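PDB 6NXI: FAD:protein FMN transferase from Vibrio cholerae, which probably transfers the FMN moiety of FAD, with magnesium as cofactor, onto a threonine hydroxyl of target flavoproteins, releasing AMP. Local coordinates for residues Tyr220-Ser225 with Thr259-Ser264; Arg61-Thr66 with Glu148-Leu153. All blocks are in the same frame, centred on the assembly; numbering follows the deposited sequence.

Contact 1 (Tyr220-Ser225 with Thr259-Ser264). With FAD (flavin-adenine dinucleotide), chain B.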
# COMPACT_ATOMS: atom_id res chain seq x y z
N TYR A 220 -11.94 -0.63 10.87
CA TYR A 220 -11.32 -1.32 9.71
C TYR A 220 -10.29 -0.40 9.08
O TYR A 220 -10.34 0.83 9.26
CB TYR A 220 -12.35 -1.60 8.60
CG TYR A 220 -12.74 -3.03 8.34
CD1 TYR A 220 -11.80 -4.05 8.30
CD2 TYR A 220 -14.03 -3.34 7.95
CE1 TYR A 220 -12.16 -5.36 8.04
CE2 TYR A 220 -14.41 -4.64 7.67
CZ TYR A 220 -13.47 -5.66 7.72
OH TYR A 220 -13.81 -6.95 7.43
N ALA A 221 -9.38 -1.00 8.32
CA ALA A 221 -8.49 -0.27 7.41
C ALA A 221 -9.00 -0.45 5.98
O ALA A 221 -9.68 -1.45 5.68
CB ALA A 221 -7.08 -0.78 7.53
N ILE A 222 -8.74 0.58 5.20
CA ILE A 222 -9.11 0.65 3.77
C ILE A 222 -7.90 1.09 2.97
O ILE A 222 -7.34 2.13 3.23
CB ILE A 222 -10.29 1.63 3.56
CG1 ILE A 222 -11.40 1.46 4.57
CG2 ILE A 222 -10.74 1.47 2.13
CD1 ILE A 222 -11.29 2.36 5.81
N ALA A 223 -7.64 0.39 1.87
CA ALA A 223 -6.55 0.74 0.95
C ALA A 223 -7.12 0.69 -0.45
O ALA A 223 -7.97 -0.18 -0.75
CB ALA A 223 -5.38 -0.19 1.06
N THR A 224 -6.62 1.60 -1.28
CA THR A 224 -7.04 1.67 -2.70
C THR A 224 -5.81 1.73 -3.61
O THR A 224 -4.94 2.56 -3.38
CB THR A 224 -7.92 2.91 -2.92
OG1 THR A 224 -9.09 2.80 -2.11
CG2 THR A 224 -8.36 3.05 -4.35
N SER A 225 -5.76 0.91 -4.66
CA SER A 225 -4.74 1.04 -5.71
C SER A 225 -5.39 1.40 -7.03
O SER A 225 -6.58 1.09 -7.17
CB SER A 225 -3.90 -0.22 -5.80
OG SER A 225 -2.95 -0.18 -4.74
N THR A 259 -10.29 -1.46 -4.17
CA THR A 259 -10.45 -1.09 -2.75
C THR A 259 -10.55 -2.36 -1.91
O THR A 259 -11.40 -3.21 -2.20
CB THR A 259 -11.70 -0.23 -2.56
OG1 THR A 259 -11.57 0.87 -3.47
CG2 THR A 259 -11.77 0.26 -1.12
N VAL A 260 -9.73 -2.46 -0.85
CA VAL A 260 -9.68 -3.62 0.06
C VAL A 260 -9.89 -3.12 1.50
O VAL A 260 -9.24 -2.15 1.91
CB VAL A 260 -8.35 -4.37 -0.08
CG1 VAL A 260 -8.28 -5.50 0.92
CG2 VAL A 260 -8.12 -4.88 -1.50
N LEU A 261 -10.76 -3.82 2.22
CA LEU A 261 -10.84 -3.69 3.70
C LEU A 261 -10.07 -4.82 4.38
O LEU A 261 -10.17 -5.98 3.97
CB LEU A 261 -12.29 -3.72 4.14
CG LEU A 261 -13.25 -2.84 3.36
CD1 LEU A 261 -14.67 -2.98 3.92
CD2 LEU A 261 -12.80 -1.41 3.37
N ASP A 262 -9.39 -4.48 5.47
CA ASP A 262 -8.75 -5.48 6.35
C ASP A 262 -8.58 -4.80 7.71
O ASP A 262 -8.43 -3.61 7.72
CB ASP A 262 -7.39 -5.95 5.82
CG ASP A 262 -6.84 -7.20 6.51
OD1 ASP A 262 -7.24 -8.30 6.07
OD2 ASP A 262 -6.07 -7.06 7.51
N LYS A 263 -8.53 -5.58 8.77
CA LYS A 263 -8.21 -5.04 10.11
C LYS A 263 -6.83 -4.37 10.11
O LYS A 263 -6.62 -3.43 10.91
CB LYS A 263 -8.30 -6.19 11.13
CG LYS A 263 -9.72 -6.72 11.35
CD LYS A 263 -10.65 -5.71 11.99
CE LYS A 263 -11.98 -6.31 12.42
NZ LYS A 263 -13.04 -5.28 12.37
N SER A 264 -5.90 -4.78 9.25
CA SER A 264 -4.55 -4.21 9.10
C SER A 264 -4.46 -3.39 7.82
O SER A 264 -4.77 -3.91 6.75
CB SER A 264 -3.49 -5.29 9.10
OG SER A 264 -2.28 -4.77 8.61
PA FAD B . 0.45 1.03 -4.37
O1A FAD B . -0.54 0.86 -5.46
O2A FAD B . 0.07 0.73 -2.98
O5B FAD B . 1.78 0.20 -4.71
C5B FAD B . 2.49 0.65 -5.90
C4B FAD B . 3.97 0.79 -5.63
O4B FAD B . 4.57 -0.46 -5.23
C3B FAD B . 4.72 1.25 -6.88
O3B FAD B . 4.82 2.68 -6.89
C2B FAD B . 6.07 0.54 -6.74
O2B FAD B . 6.94 1.25 -5.89
C1B FAD B . 5.67 -0.78 -6.09
N9A FAD B . 5.24 -1.84 -6.98
C8A FAD B . 4.84 -1.75 -8.32
N7A FAD B . 4.39 -2.90 -8.76
C5A FAD B . 4.52 -3.80 -7.73
C6A FAD B . 4.23 -5.16 -7.62
N6A FAD B . 3.66 -5.89 -8.60
N1A FAD B . 4.44 -5.73 -6.42
C2A FAD B . 4.99 -5.00 -5.44
N3A FAD B . 5.30 -3.69 -5.42
C4A FAD B . 5.04 -3.15 -6.62
N1 FAD B . 8.23 8.78 -2.67
C2 FAD B . 9.08 9.84 -2.89
O2 FAD B . 8.97 10.52 -3.94
N3 FAD B . 10.04 10.19 -2.00
C4 FAD B . 10.24 9.51 -0.83
O4 FAD B . 11.13 9.83 -0.05
C4X FAD B . 9.38 8.39 -0.56
N5 FAD B . 9.55 7.70 0.55
C5X FAD B . 8.73 6.63 0.78
C6 FAD B . 8.91 5.86 1.95
C7 FAD B . 8.13 4.77 2.26
C7M FAD B . 8.37 4.00 3.54
C8 FAD B . 7.09 4.42 1.37
C8M FAD B . 6.20 3.23 1.64
C9 FAD B . 6.90 5.16 0.20
C9A FAD B . 7.69 6.27 -0.11
N10 FAD B . 7.55 7.02 -1.29
C10 FAD B . 8.38 8.10 -1.55
C1' FAD B . 6.44 6.73 -2.22
C2' FAD B . 6.66 5.54 -3.09
O2' FAD B . 7.77 5.76 -3.96
C3' FAD B . 5.40 5.30 -3.94
O3' FAD B . 5.13 6.37 -4.81
C4' FAD B . 4.13 5.13 -3.13
O4' FAD B . 4.41 4.37 -1.97
C5' FAD B . 3.00 4.55 -3.97
O5' FAD B . 1.91 4.23 -3.08
P FAD B . 0.49 3.87 -3.70
O1P FAD B . 0.12 4.80 -4.76
O2P FAD B . -0.34 3.63 -2.46
O3P FAD B . 0.92 2.52 -4.43
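Strands 220-225 and 259-262 run antiparallel, with segment axes 4.7 Å apart at closest approach and 158° between their directions. Ala-221 pairs with Asp-262 and Ala-223 with Val-260 as hydrogen-bonded pairs, each through two backbone bonds. Ile-222 faces Leu-261, and Thr-224 faces Thr-259, as non-hydrogen-bonded pairs. On the face that carries these four side chains, Ile-222 and Leu-261 lie side by side and point the same way. Ile-222 CG1 and Leu-261 CD2 are tightly packed at 3.4 Å. The other branch, Ile-222 CG2, meets Thr-259 CG2 at 3.6 Å. With chi1 at -45°, CG2 of Ile-222 stands anti to the backbone N, on the Thr-259 side. Ile-199 and Ile-201 of strand 199-203 cover this side. The two strands are inner neighbours in the eight-stranded antiparallel sheet of this ApbE-family fold. Their other face, with Ala-221, Ala-223, Val-260 and Asp-262, packs under helix 265-278, which brings in the magnesium ligands Asp-269 and Thr-273. At the far end the Tyr-220 ring is held between two side chains. Leu-261 CB makes a CH-pi contact, 4.0 Å from the centroid of the Tyr-220 ring and straight above it. Over the opposite face Lys-263 NZ makes a cation-pi contact, 4.5 Å from the centroid of the Tyr-220 ring. The same NZ is hydrogen-bonded to Asp-219 O. Asp-262 OD2 accepts from Ser-264 N at 2.9 Å, forming an Asx turn. Ser-264 is the N-cap of the helix, and its OG bonds to Thr-267 N and Asp-163. At the opposite end of strand 220-225, Ser-225 OG donates to FAD O1A at 2.7 Å.

Contact 2 (Arg61-Thr66 with Glu148-Leu153). With FAD (flavin-adenine dinucleotide), chain B.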
# COMPACT_ATOMS: atom_id res chain seq x y z
N ARG A 61 20.20 -0.15 2.79
CA ARG A 61 21.46 -0.86 3.13
C ARG A 61 21.34 -2.34 2.72
O ARG A 61 22.38 -2.91 2.28
CB ARG A 61 21.81 -0.62 4.60
CG ARG A 61 22.17 0.84 4.82
CD ARG A 61 22.67 1.08 6.22
NE ARG A 61 21.60 1.48 7.10
CZ ARG A 61 21.08 0.75 8.10
NH1 ARG A 61 21.48 -0.49 8.35
NH2 ARG A 61 20.10 1.27 8.81
N PHE A 62 20.17 -2.97 2.84
CA PHE A 62 19.98 -4.35 2.33
C PHE A 62 20.13 -4.37 0.81
O PHE A 62 20.75 -5.30 0.27
CB PHE A 62 18.65 -4.95 2.76
CG PHE A 62 18.43 -6.35 2.25
CD1 PHE A 62 19.30 -7.37 2.61
CD2 PHE A 62 17.41 -6.64 1.37
CE1 PHE A 62 19.10 -8.66 2.15
CE2 PHE A 62 17.21 -7.93 0.91
CZ PHE A 62 18.05 -8.95 1.31
N ASN A 63 19.53 -3.41 0.12
CA ASN A 63 19.64 -3.31 -1.36
C ASN A 63 21.11 -3.14 -1.72
O ASN A 63 21.50 -3.70 -2.77
CB ASN A 63 18.72 -2.21 -1.90
CG ASN A 63 17.27 -2.60 -1.73
OD1 ASN A 63 16.95 -3.78 -1.59
ND2 ASN A 63 16.38 -1.60 -1.72
N GLN A 64 21.90 -2.42 -0.92
CA GLN A 64 23.35 -2.18 -1.20
C GLN A 64 24.19 -3.40 -0.83
O GLN A 64 25.32 -3.51 -1.36
CB GLN A 64 23.83 -0.92 -0.48
CG GLN A 64 23.15 0.32 -1.01
CD GLN A 64 23.08 1.41 0.03
OE1 GLN A 64 23.90 1.43 0.95
NE2 GLN A 64 22.10 2.30 -0.10
N HIS A 65 23.66 -4.30 -0.02
CA HIS A 65 24.36 -5.53 0.45
C HIS A 65 24.53 -6.52 -0.72
O HIS A 65 23.57 -6.72 -1.45
CB HIS A 65 23.55 -6.06 1.63
CG HIS A 65 24.07 -7.30 2.26
ND1 HIS A 65 25.16 -7.27 3.11
CD2 HIS A 65 23.62 -8.58 2.24
CE1 HIS A 65 25.37 -8.47 3.58
NE2 HIS A 65 24.47 -9.31 3.06
N THR A 66 25.71 -7.15 -0.91
CA THR A 66 25.96 -8.00 -2.12
C THR A 66 26.06 -9.50 -1.79
O THR A 66 25.59 -10.31 -2.63
CB THR A 66 27.12 -7.41 -2.93
OG1 THR A 66 28.24 -7.22 -2.07
CG2 THR A 66 26.73 -6.09 -3.55
N GLU A 148 22.19 -8.24 -6.87
CA GLU A 148 21.58 -7.02 -7.45
C GLU A 148 20.13 -6.88 -6.98
O GLU A 148 19.44 -5.96 -7.50
CB GLU A 148 21.62 -7.08 -8.99
CG GLU A 148 23.01 -7.31 -9.56
CD GLU A 148 23.46 -8.76 -9.72
OE1 GLU A 148 22.74 -9.68 -9.26
OE2 GLU A 148 24.55 -8.96 -10.35
N LEU A 149 19.63 -7.82 -6.17
CA LEU A 149 18.21 -7.85 -5.74
C LEU A 149 17.91 -6.49 -5.12
O LEU A 149 18.75 -6.01 -4.36
CB LEU A 149 17.91 -8.97 -4.74
CG LEU A 149 16.44 -9.40 -4.69
CD1 LEU A 149 16.08 -10.28 -5.88
CD2 LEU A 149 16.14 -10.13 -3.42
N TYR A 150 16.78 -5.88 -5.46
CA TYR A 150 16.41 -4.55 -4.92
C TYR A 150 14.96 -4.64 -4.48
O TYR A 150 14.07 -4.82 -5.31
CB TYR A 150 16.64 -3.50 -6.00
CG TYR A 150 16.49 -2.05 -5.59
CD1 TYR A 150 15.26 -1.53 -5.20
CD2 TYR A 150 17.57 -1.17 -5.61
CE1 TYR A 150 15.14 -0.21 -4.81
CE2 TYR A 150 17.45 0.16 -5.23
CZ TYR A 150 16.21 0.66 -4.86
OH TYR A 150 16.14 1.97 -4.47
N VAL A 151 14.74 -4.62 -3.17
CA VAL A 151 13.38 -4.77 -2.57
C VAL A 151 12.82 -3.36 -2.41
O VAL A 151 13.53 -2.45 -1.94
CB VAL A 151 13.47 -5.49 -1.20
CG1 VAL A 151 12.15 -5.48 -0.50
CG2 VAL A 151 13.99 -6.91 -1.36
N ASP A 152 11.56 -3.22 -2.80
CA ASP A 152 10.77 -1.97 -2.76
C ASP A 152 9.55 -2.25 -1.90
O ASP A 152 8.80 -3.19 -2.23
CB ASP A 152 10.38 -1.65 -4.18
CG ASP A 152 9.49 -0.44 -4.33
OD1 ASP A 152 9.12 0.17 -3.34
OD2 ASP A 152 9.21 -0.10 -5.50
N LEU A 153 9.39 -1.57 -0.76
CA LEU A 153 8.22 -1.79 0.09
C LEU A 153 7.21 -0.65 -0.08
O LEU A 153 6.35 -0.52 0.77
CB LEU A 153 8.64 -1.96 1.55
CG LEU A 153 9.62 -3.11 1.77
CD1 LEU A 153 10.10 -3.16 3.22
CD2 LEU A 153 8.98 -4.42 1.36
PA FAD B . 0.45 1.03 -4.37
O1A FAD B . -0.54 0.86 -5.46
O2A FAD B . 0.07 0.73 -2.98
O5B FAD B . 1.78 0.20 -4.71
C5B FAD B . 2.49 0.65 -5.90
C4B FAD B . 3.97 0.79 -5.63
O4B FAD B . 4.57 -0.46 -5.23
C3B FAD B . 4.72 1.25 -6.88
O3B FAD B . 4.82 2.68 -6.89
C2B FAD B . 6.07 0.54 -6.74
O2B FAD B . 6.94 1.25 -5.89
C1B FAD B . 5.67 -0.78 -6.09
N9A FAD B . 5.24 -1.84 -6.98
C8A FAD B . 4.84 -1.75 -8.32
N7A FAD B . 4.39 -2.90 -8.76
C5A FAD B . 4.52 -3.80 -7.73
C6A FAD B . 4.23 -5.16 -7.62
N6A FAD B . 3.66 -5.89 -8.60
N1A FAD B . 4.44 -5.73 -6.42
C2A FAD B . 4.99 -5.00 -5.44
N3A FAD B . 5.30 -3.69 -5.42
C4A FAD B . 5.04 -3.15 -6.62
N1 FAD B . 8.23 8.78 -2.67
C2 FAD B . 9.08 9.84 -2.89
O2 FAD B . 8.97 10.52 -3.94
N3 FAD B . 10.04 10.19 -2.00
C4 FAD B . 10.24 9.51 -0.83
O4 FAD B . 11.13 9.83 -0.05
C4X FAD B . 9.38 8.39 -0.56
N5 FAD B . 9.55 7.70 0.55
C5X FAD B . 8.73 6.63 0.78
C6 FAD B . 8.91 5.86 1.95
C7 FAD B . 8.13 4.77 2.26
C7M FAD B . 8.37 4.00 3.54
C8 FAD B . 7.09 4.42 1.37
C8M FAD B . 6.20 3.23 1.64
C9 FAD B . 6.90 5.16 0.20
C9A FAD B . 7.69 6.27 -0.11
N10 FAD B . 7.55 7.02 -1.29
C10 FAD B . 8.38 8.10 -1.55
C1' FAD B . 6.44 6.73 -2.22
C2' FAD B . 6.66 5.54 -3.09
O2' FAD B . 7.77 5.76 -3.96
C3' FAD B . 5.40 5.30 -3.94
O3' FAD B . 5.13 6.37 -4.81
C4' FAD B . 4.13 5.13 -3.13
O4' FAD B . 4.41 4.37 -1.97
C5' FAD B . 3.00 4.55 -3.97
O5' FAD B . 1.91 4.23 -3.08
P FAD B . 0.49 3.87 -3.70
O1P FAD B . 0.12 4.80 -4.76
O2P FAD B . -0.34 3.63 -2.46
O3P FAD B . 0.92 2.52 -4.43
O HOH W 1 17.20 1.41 -1.88
O HOH W 2 20.35 -3.42 -5.23
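The C-terminal part of helix 58-64 is joined here to the loop 148-153, which leads from strand 141-144 toward the FAD pocket. The amide of Asn-63 carries the contact. It grips the backbone of Val-151 with both ends, taking its N-H and giving to its O. Asn-63 OD1 accepts from Val-151 N at 2.8 Å, with the donor lying above the plane of the side-chain carbonyl. Asn-63 ND2 donates to Val-151 O at 3.0 Å, and this acceptor lies close to the amide plane. The two bonds fix the rotation of the amide, and both polar backbone atoms of Val-151 find their partner in a single side chain.

The same amide stacks on Tyr-150. Its plane is 20° from that of the ring, and Asn-63 ND2 sits over the ring centre, 3.5 Å above the plane of Tyr-150. Tyr-150 CG stands anti to the backbone N (chi1 -173°), which lays the ring face against the amide. The ring also touches Pro-101 and Asn-104 of helix 100-105. Phe-62 adds an apolar contact beside the amide. Phe-62 CE2, at the ring edge, meets Val-151 CG2 at 4.1 Å. Lys-144 lies against the Phe-62 ring in a cation-pi contact and hydrogen-bonds to the backbone O of Phe-62, His-65 and Leu-149, so it ties the helix end to the loop as well.

One residue on from Val-151, Asp-152 points away from the helix. Asp-152 OD2 accepts from the ribose hydroxyl O2B of FAD at 2.7 Å, and its OD1 is bonded to Ser-154 OG. Two waters complete the join. One accepts a hydrogen bond from Asn-63 ND2 and has a weak bond to Tyr-150 OH. The other donates to Asn-63 O at 2.7 Å and to Leu-149 O at 3.2 Å.

In the fold
Contacts 1 and 2 reach the same FAD from different parts of the fold. Their centres are 28 Å apart, their nearest atoms are about 11 Å apart, and they do not touch. Both segments of contact 2 come earlier in the chain than those of contact 1. Contact 1 lies within the large sheet and meets the diphosphate; contact 2 joins a helix to a loop and meets the adenosine ribose. Tyr-53, Ser-154, Lys-158, His-241 and Ile-243 also hydrogen-bond to FAD. Magnesium lies nearer contact 1: an ion is about 6 Å from the side chain of Ala-223, against about 13 Å from that of Val-151.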